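Local coordinates for protein 1-pyrroline-5-carboxylate dehydrogenase (Thermus thermophilus, PDB 1UZB) that probably catalyses the NAD(P)+-dependent oxidation of 1-pyrroline-5-carboxylate, by way of glutamate semialdehyde, to glutamate, at residues A[429-432]-A[433-437]; A[452-455]-A[456-460]; A[462-466]-A[467-471]. All blocks are in the same frame, centred on the assembly; numbering follows the deposited sequence.

Contact 1: A[429-432]-A[433-437]; sequences KDFA and EALEV
Glu433 reaches back from the first turn of helix 431-439 to Lys429, and the two side chains cross at about a right angle. The glutamate chain runs out straight from a CG placed opposite the backbone N (chi1 -174°), which carries the carboxylate back to the residue that leads into the helix. It is gripped twice there: Glu433 OE1 forms a salt bridge with Lys429 NZ at 3.2 Å, while Lys429 N donates to Glu433 OE2 at 3.0 Å from above the carboxylate plane. The lysine chain bends at its last two torsions to bring NZ round, and a long ion pair to Asp430 completes a small charge network. Asp430 is the N-cap: its OD1 accepts from Glu433 N at 2.9 Å, nearly along the C-O axis of the carboxylate. Cut back to alanine, position 433 would still offer its N-H to Asp430, but Lys429 NZ would probably lose its nearer carboxylate and Lys429 N the oxygen it now donates to. Leu435, one turn after Phe431, brings its CD1 to 3.7 Å from Phe431 CE2, approaching the ring obliquely. This apolar pair faces inward: Phe431 and Leu435 both touch Ile296 of strand 293-297 and Trp459 of helix 454-463, Phe431 also stacks on His456, and Glu433 and Ala434 lie against Val428 of strand 422-428.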
# COMPACT_ATOMS: atom_id res chain seq x y z
N LYS A 429 -13.34 -44.90 17.62
CA LYS A 429 -14.11 -45.42 16.49
C LYS A 429 -13.98 -44.66 15.18
O LYS A 429 -13.80 -45.26 14.12
CB LYS A 429 -15.60 -45.51 16.86
CG LYS A 429 -16.47 -46.05 15.73
CD LYS A 429 -17.94 -46.17 16.12
CE LYS A 429 -18.60 -44.82 16.33
NZ LYS A 429 -18.08 -44.10 17.53
N ASP A 430 -14.08 -43.33 15.25
CA ASP A 430 -13.99 -42.52 14.04
C ASP A 430 -13.32 -41.18 14.30
O ASP A 430 -12.87 -40.90 15.41
CB ASP A 430 -15.38 -42.29 13.45
CG ASP A 430 -16.39 -41.81 14.48
OD1 ASP A 430 -16.00 -41.05 15.39
OD2 ASP A 430 -17.58 -42.19 14.36
N PHE A 431 -13.28 -40.34 13.27
CA PHE A 431 -12.65 -39.04 13.37
C PHE A 431 -13.34 -38.10 14.36
O PHE A 431 -12.68 -37.36 15.07
CB PHE A 431 -12.58 -38.37 11.99
CG PHE A 431 -11.57 -37.27 11.91
CD1 PHE A 431 -10.21 -37.56 11.88
CD2 PHE A 431 -11.98 -35.94 11.90
CE1 PHE A 431 -9.27 -36.54 11.83
CE2 PHE A 431 -11.04 -34.91 11.85
CZ PHE A 431 -9.68 -35.22 11.82
N ALA A 432 -14.67 -38.14 14.40
CA ALA A 432 -15.40 -37.28 15.32
C ALA A 432 -15.00 -37.63 16.75
O ALA A 432 -14.75 -36.74 17.57
CB ALA A 432 -16.91 -37.47 15.14
N GLU A 433 -14.92 -38.92 17.05
CA GLU A 433 -14.53 -39.36 18.38
C GLU A 433 -13.07 -38.97 18.63
O GLU A 433 -12.71 -38.62 19.75
CB GLU A 433 -14.71 -40.87 18.51
CG GLU A 433 -14.46 -41.40 19.91
CD GLU A 433 -14.87 -42.86 20.04
OE1 GLU A 433 -16.07 -43.15 19.90
OE2 GLU A 433 -13.98 -43.70 20.29
N ALA A 434 -12.25 -39.02 17.59
CA ALA A 434 -10.84 -38.64 17.73
C ALA A 434 -10.72 -37.19 18.17
O ALA A 434 -9.94 -36.87 19.06
CB ALA A 434 -10.11 -38.86 16.41
N LEU A 435 -11.50 -36.30 17.55
CA LEU A 435 -11.46 -34.89 17.91
C LEU A 435 -11.97 -34.68 19.33
O LEU A 435 -11.44 -33.85 20.07
CB LEU A 435 -12.30 -34.06 16.93
CG LEU A 435 -11.69 -33.86 15.54
CD1 LEU A 435 -12.72 -33.22 14.62
CD2 LEU A 435 -10.44 -33.00 15.64
N GLU A 436 -13.01 -35.42 19.71
CA GLU A 436 -13.55 -35.31 21.06
C GLU A 436 -12.49 -35.66 22.09
O GLU A 436 -12.29 -34.93 23.06
CB GLU A 436 -14.76 -36.24 21.22
CG GLU A 436 -16.01 -35.76 20.49
CD GLU A 436 -17.14 -36.77 20.54
OE1 GLU A 436 -18.26 -36.43 20.09
OE2 GLU A 436 -16.92 -37.90 21.03
N VAL A 437 -11.80 -36.78 21.87
CA VAL A 437 -10.75 -37.22 22.78
C VAL A 437 -9.58 -36.24 22.76
O VAL A 437 -9.01 -35.92 23.80
CB VAL A 437 -10.25 -38.64 22.40
CG1 VAL A 437 -9.00 -39.00 23.19
CG2 VAL A 437 -11.35 -39.66 22.66

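Contact 2: A[452-455]-A[456-460]; sequences RKRE and HLEWA
Lys453 and His456 meet at the start of helix 454-463, the crossover helix of a beta-alpha-beta unit whose strands are 446-450 and 468-471. Their contact is a CH-pi interaction: Lys453 CD lies 3.5 Å from the centroid of the His456 ring, almost on the ring normal and over its centre. The lysine has CG anti to its backbone N (chi1 -172°), and its chain stays extended as far as CE, which carries the methylenes across the imidazole. His456 ND1 is hydrogen-bonded to Asp298.

Backbone bonds wind the first turn. Lys453, at the N-cap position, gives its carbonyl to Leu457 N, with a weak second bond from His456 N. Glu458 N follows with a nearly straight bond to Arg454 O at 2.9 Å, and Trp459 N donates to Glu455 O.

Charged groups follow, some of them buried against other subunits. A bend at the last torsion of Lys453 brings NZ to a salt bridge with Glu455 OE1 at 3.2 Å, coming from above the carboxylate plane. Arg454 and Glu458 lie side by side and point the same way, yet their charged ends stop short of a direct salt bridge. Each finds a stronger partner: Arg454 pairs with Glu514 of the third subunit, while Glu458 pairs with Arg461 and with Arg100 of the second subunit, so the helix takes part in interfaces with two other subunits.

Leu457 CD1 packs over one face of the Arg454 guanidinium, 3.7 Å from Arg454 NH2. At the edge of that group, in its plane, a water accepts from Arg454 NH1 at 2.9 Å and donates to Glu458 OE1 at 2.8 Å.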
# COMPACT_ATOMS: atom_id res chain seq x y z
N ARG A 452 -5.53 -37.91 4.64
CA ARG A 452 -5.54 -37.45 3.25
C ARG A 452 -6.91 -36.84 2.94
O ARG A 452 -7.08 -36.18 1.91
CB ARG A 452 -5.28 -38.60 2.28
CG ARG A 452 -3.85 -39.11 2.20
CD ARG A 452 -3.72 -40.05 1.00
NE ARG A 452 -2.37 -40.58 0.79
CZ ARG A 452 -1.91 -41.70 1.33
NH1 ARG A 452 -0.67 -42.09 1.07
NH2 ARG A 452 -2.68 -42.44 2.11
N LYS A 453 -7.87 -37.05 3.83
CA LYS A 453 -9.22 -36.53 3.61
C LYS A 453 -9.31 -35.05 3.93
O LYS A 453 -9.16 -34.64 5.08
CB LYS A 453 -10.23 -37.32 4.45
CG LYS A 453 -11.67 -36.98 4.14
CD LYS A 453 -12.63 -37.95 4.81
CE LYS A 453 -14.07 -37.55 4.56
NZ LYS A 453 -14.36 -37.42 3.11
N ARG A 454 -9.55 -34.24 2.90
CA ARG A 454 -9.62 -32.79 3.04
C ARG A 454 -10.63 -32.36 4.09
O ARG A 454 -10.37 -31.45 4.89
CB ARG A 454 -9.99 -32.13 1.71
CG ARG A 454 -9.11 -32.51 0.53
CD ARG A 454 -7.63 -32.37 0.84
NE ARG A 454 -7.26 -31.04 1.31
CZ ARG A 454 -6.04 -30.72 1.74
NH1 ARG A 454 -5.79 -29.49 2.16
NH2 ARG A 454 -5.08 -31.63 1.75
N GLU A 455 -11.80 -32.99 4.08
CA GLU A 455 -12.85 -32.64 5.02
C GLU A 455 -12.42 -32.84 6.47
O GLU A 455 -12.81 -32.08 7.35
CB GLU A 455 -14.12 -33.44 4.72
CG GLU A 455 -14.77 -33.08 3.38
CD GLU A 455 -14.16 -33.77 2.18
OE1 GLU A 455 -13.16 -34.51 2.33
OE2 GLU A 455 -14.69 -33.58 1.06
N HIS A 456 -11.61 -33.86 6.73
CA HIS A 456 -11.14 -34.10 8.09
C HIS A 456 -10.13 -33.04 8.51
O HIS A 456 -10.19 -32.53 9.62
CB HIS A 456 -10.52 -35.49 8.21
CG HIS A 456 -11.53 -36.59 8.21
ND1 HIS A 456 -11.19 -37.92 8.34
CD2 HIS A 456 -12.88 -36.56 8.11
CE1 HIS A 456 -12.29 -38.66 8.33
NE2 HIS A 456 -13.33 -37.86 8.19
N LEU A 457 -9.21 -32.70 7.60
CA LEU A 457 -8.21 -31.68 7.90
C LEU A 457 -8.87 -30.33 8.16
O LEU A 457 -8.57 -29.67 9.15
CB LEU A 457 -7.21 -31.56 6.75
CG LEU A 457 -6.34 -32.79 6.45
CD1 LEU A 457 -5.37 -32.44 5.33
CD2 LEU A 457 -5.57 -33.22 7.70
N GLU A 458 -9.79 -29.92 7.29
CA GLU A 458 -10.43 -28.63 7.47
C GLU A 458 -11.33 -28.62 8.70
O GLU A 458 -11.52 -27.59 9.33
CB GLU A 458 -11.20 -28.24 6.20
CG GLU A 458 -10.29 -28.14 4.96
CD GLU A 458 -9.15 -27.14 5.12
OE1 GLU A 458 -8.26 -27.11 4.24
OE2 GLU A 458 -9.13 -26.39 6.12
N TRP A 459 -11.88 -29.78 9.04
CA TRP A 459 -12.72 -29.92 10.23
C TRP A 459 -11.82 -29.66 11.44
O TRP A 459 -12.16 -28.91 12.35
CB TRP A 459 -13.29 -31.34 10.26
CG TRP A 459 -14.23 -31.67 11.38
CD1 TRP A 459 -14.66 -30.83 12.37
CD2 TRP A 459 -14.86 -32.93 11.61
NE1 TRP A 459 -15.52 -31.50 13.21
CE2 TRP A 459 -15.66 -32.79 12.77
CE3 TRP A 459 -14.82 -34.17 10.96
CZ2 TRP A 459 -16.42 -33.85 13.29
CZ3 TRP A 459 -15.58 -35.22 11.47
CH2 TRP A 459 -16.36 -35.05 12.63
N ALA A 460 -10.65 -30.29 11.45
CA ALA A 460 -9.69 -30.11 12.54
C ALA A 460 -9.20 -28.66 12.62
O ALA A 460 -8.96 -28.14 13.71
CB ALA A 460 -8.51 -31.04 12.34
O HOH W 1 -8.47 -28.39 1.74

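Contact 3: A[462-466]-A[467-471]; sequences REFHV and GNLYF
The return from helix to strand in a beta-alpha-beta unit is closed here by Phe464 and Leu469. Helix 454-463 ends, the chain turns through 464-467, and strand 468-471 begins; Phe464 is the first residue to leave helical geometry. Its CA-CB bond is directed at the strand, and one face of the ring receives a methyl group of Leu469. Leu469 CD1 sits 4.0 Å from the centroid of the Phe464 ring, 29° off its normal, a CH-pi contact displaced toward one side. The displacement brings Leu469 CD1 to 3.5 Å from Phe464 CD2, nearer than to the other ring carbons. The second methyl takes the base of the same side chain: Leu469 CD2 lies 4.0 Å from Phe464 CB. Both branches of the leucine therefore rest on one phenylalanine, and the two side chains meet at a slant.

Val466 adds a lighter apolar touch, with its CG2 4.0 Å from Leu469 CB. Between Phe464 and Val466 the backbone folds tightly: Val466 N donates to Phe464 O at 3.0 Å, making an inverse gamma turn centred on His465. No hydrogen bond links segment 462-466 to segment 467-471; their side chains meet through apolar groups, and the touching residues are buried.

Around this turn, Phe464 also packs on Val449 of strand 446-450 and on Leu435 and Ala438 of helix 431-439. Strand 468-471 runs parallel to 446-450 at the end of this chain's sheet, and residues 468-471 pair on their other side in a parallel ladder with a strand of the third subunit, carrying the sheet across the interface.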
# COMPACT_ATOMS: atom_id res chain seq x y z
N ARG A 462 -10.84 -26.12 12.20
CA ARG A 462 -11.87 -25.37 12.90
C ARG A 462 -12.18 -25.86 14.31
O ARG A 462 -12.56 -25.07 15.17
CB ARG A 462 -13.17 -25.38 12.09
CG ARG A 462 -13.06 -24.92 10.65
CD ARG A 462 -14.44 -24.76 10.02
NE ARG A 462 -15.23 -25.99 10.05
CZ ARG A 462 -15.02 -27.03 9.25
NH1 ARG A 462 -14.06 -27.00 8.34
NH2 ARG A 462 -15.79 -28.11 9.36
N GLU A 463 -12.01 -27.16 14.56
CA GLU A 463 -12.38 -27.73 15.85
C GLU A 463 -11.35 -28.41 16.75
O GLU A 463 -11.67 -28.73 17.90
CB GLU A 463 -13.56 -28.68 15.65
CG GLU A 463 -14.81 -28.00 15.10
CD GLU A 463 -15.38 -26.97 16.05
OE1 GLU A 463 -15.71 -27.34 17.19
OE2 GLU A 463 -15.50 -25.78 15.65
N PHE A 464 -10.15 -28.68 16.26
CA PHE A 464 -9.11 -29.30 17.10
C PHE A 464 -8.57 -28.08 17.86
O PHE A 464 -7.76 -27.31 17.32
CB PHE A 464 -8.03 -29.92 16.21
CG PHE A 464 -7.09 -30.87 16.93
CD1 PHE A 464 -6.75 -30.68 18.27
CD2 PHE A 464 -6.48 -31.90 16.23
CE1 PHE A 464 -5.81 -31.51 18.89
CE2 PHE A 464 -5.54 -32.73 16.84
CZ PHE A 464 -5.20 -32.53 18.17
N HIS A 465 -9.02 -27.92 19.10
CA HIS A 465 -8.68 -26.73 19.89
C HIS A 465 -7.30 -26.63 20.54
O HIS A 465 -7.15 -26.79 21.75
CB HIS A 465 -9.77 -26.51 20.95
CG HIS A 465 -9.85 -25.10 21.46
ND1 HIS A 465 -10.10 -24.03 20.63
CD2 HIS A 465 -9.71 -24.59 22.71
CE1 HIS A 465 -10.12 -22.92 21.35
NE2 HIS A 465 -9.88 -23.23 22.61
N VAL A 466 -6.30 -26.35 19.71
CA VAL A 466 -4.94 -26.17 20.17
C VAL A 466 -4.38 -24.94 19.46
O VAL A 466 -4.82 -24.60 18.36
CB VAL A 466 -4.04 -27.40 19.86
CG1 VAL A 466 -4.51 -28.61 20.66
CG2 VAL A 466 -4.07 -27.71 18.37
N GLY A 467 -3.43 -24.27 20.10
CA GLY A 467 -2.86 -23.07 19.52
C GLY A 467 -1.95 -23.29 18.32
O GLY A 467 -1.79 -22.40 17.49
N ASN A 468 -1.35 -24.48 18.24
CA ASN A 468 -0.45 -24.82 17.14
C ASN A 468 -0.83 -26.20 16.63
O ASN A 468 -0.56 -27.22 17.28
CB ASN A 468 1.01 -24.81 17.60
CG ASN A 468 1.57 -23.40 17.72
OD1 ASN A 468 1.30 -22.69 18.70
ND2 ASN A 468 2.33 -22.99 16.72
N LEU A 469 -1.44 -26.22 15.44
CA LEU A 469 -1.91 -27.44 14.81
C LEU A 469 -1.12 -27.73 13.54
O LEU A 469 -0.85 -26.82 12.75
CB LEU A 469 -3.40 -27.27 14.50
CG LEU A 469 -4.21 -28.41 13.87
CD1 LEU A 469 -4.19 -29.64 14.76
CD2 LEU A 469 -5.64 -27.92 13.66
N TYR A 470 -0.78 -28.99 13.33
CA TYR A 470 0.01 -29.39 12.17
C TYR A 470 -0.61 -30.58 11.44
O TYR A 470 -1.02 -31.56 12.08
CB TYR A 470 1.43 -29.76 12.59
CG TYR A 470 2.12 -28.69 13.40
CD1 TYR A 470 1.91 -28.58 14.78
CD2 TYR A 470 2.99 -27.78 12.79
CE1 TYR A 470 2.55 -27.58 15.53
CE2 TYR A 470 3.63 -26.79 13.52
CZ TYR A 470 3.41 -26.69 14.89
OH TYR A 470 4.06 -25.71 15.61
N PHE A 471 -0.65 -30.50 10.11
CA PHE A 471 -1.21 -31.58 9.31
C PHE A 471 -0.15 -32.30 8.48
O PHE A 471 0.61 -31.67 7.73
CB PHE A 471 -2.30 -31.07 8.36
CG PHE A 471 -3.46 -30.41 9.04
CD1 PHE A 471 -3.86 -30.80 10.31
CD2 PHE A 471 -4.18 -29.41 8.39
CE1 PHE A 471 -4.96 -30.21 10.92
CE2 PHE A 471 -5.28 -28.82 8.98
CZ PHE A 471 -5.68 -29.22 10.26

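Overall arrangement
Following the chain, contact 1 caps and starts helix 431-439 just after strand 422-428; contact 2 starts helix 454-463 after strand 446-450; contact 3 closes the turn from that helix into strand 468-471. The three come in series, none nested or crossed. In space they adjoin, with centres about 12 to 14 Å apart. The helices of contacts 1 and 2 pack together through Trp459, whose ring also meets Ala432 CB, and the first helix extends on to contact 3. Contacts 2 and 3 share helix 454-463, whose Leu457 and Ala460 meet Phe471. Together they tie two helices to one seven-stranded sheet, and contacts 2 and 3 both touch the third subunit.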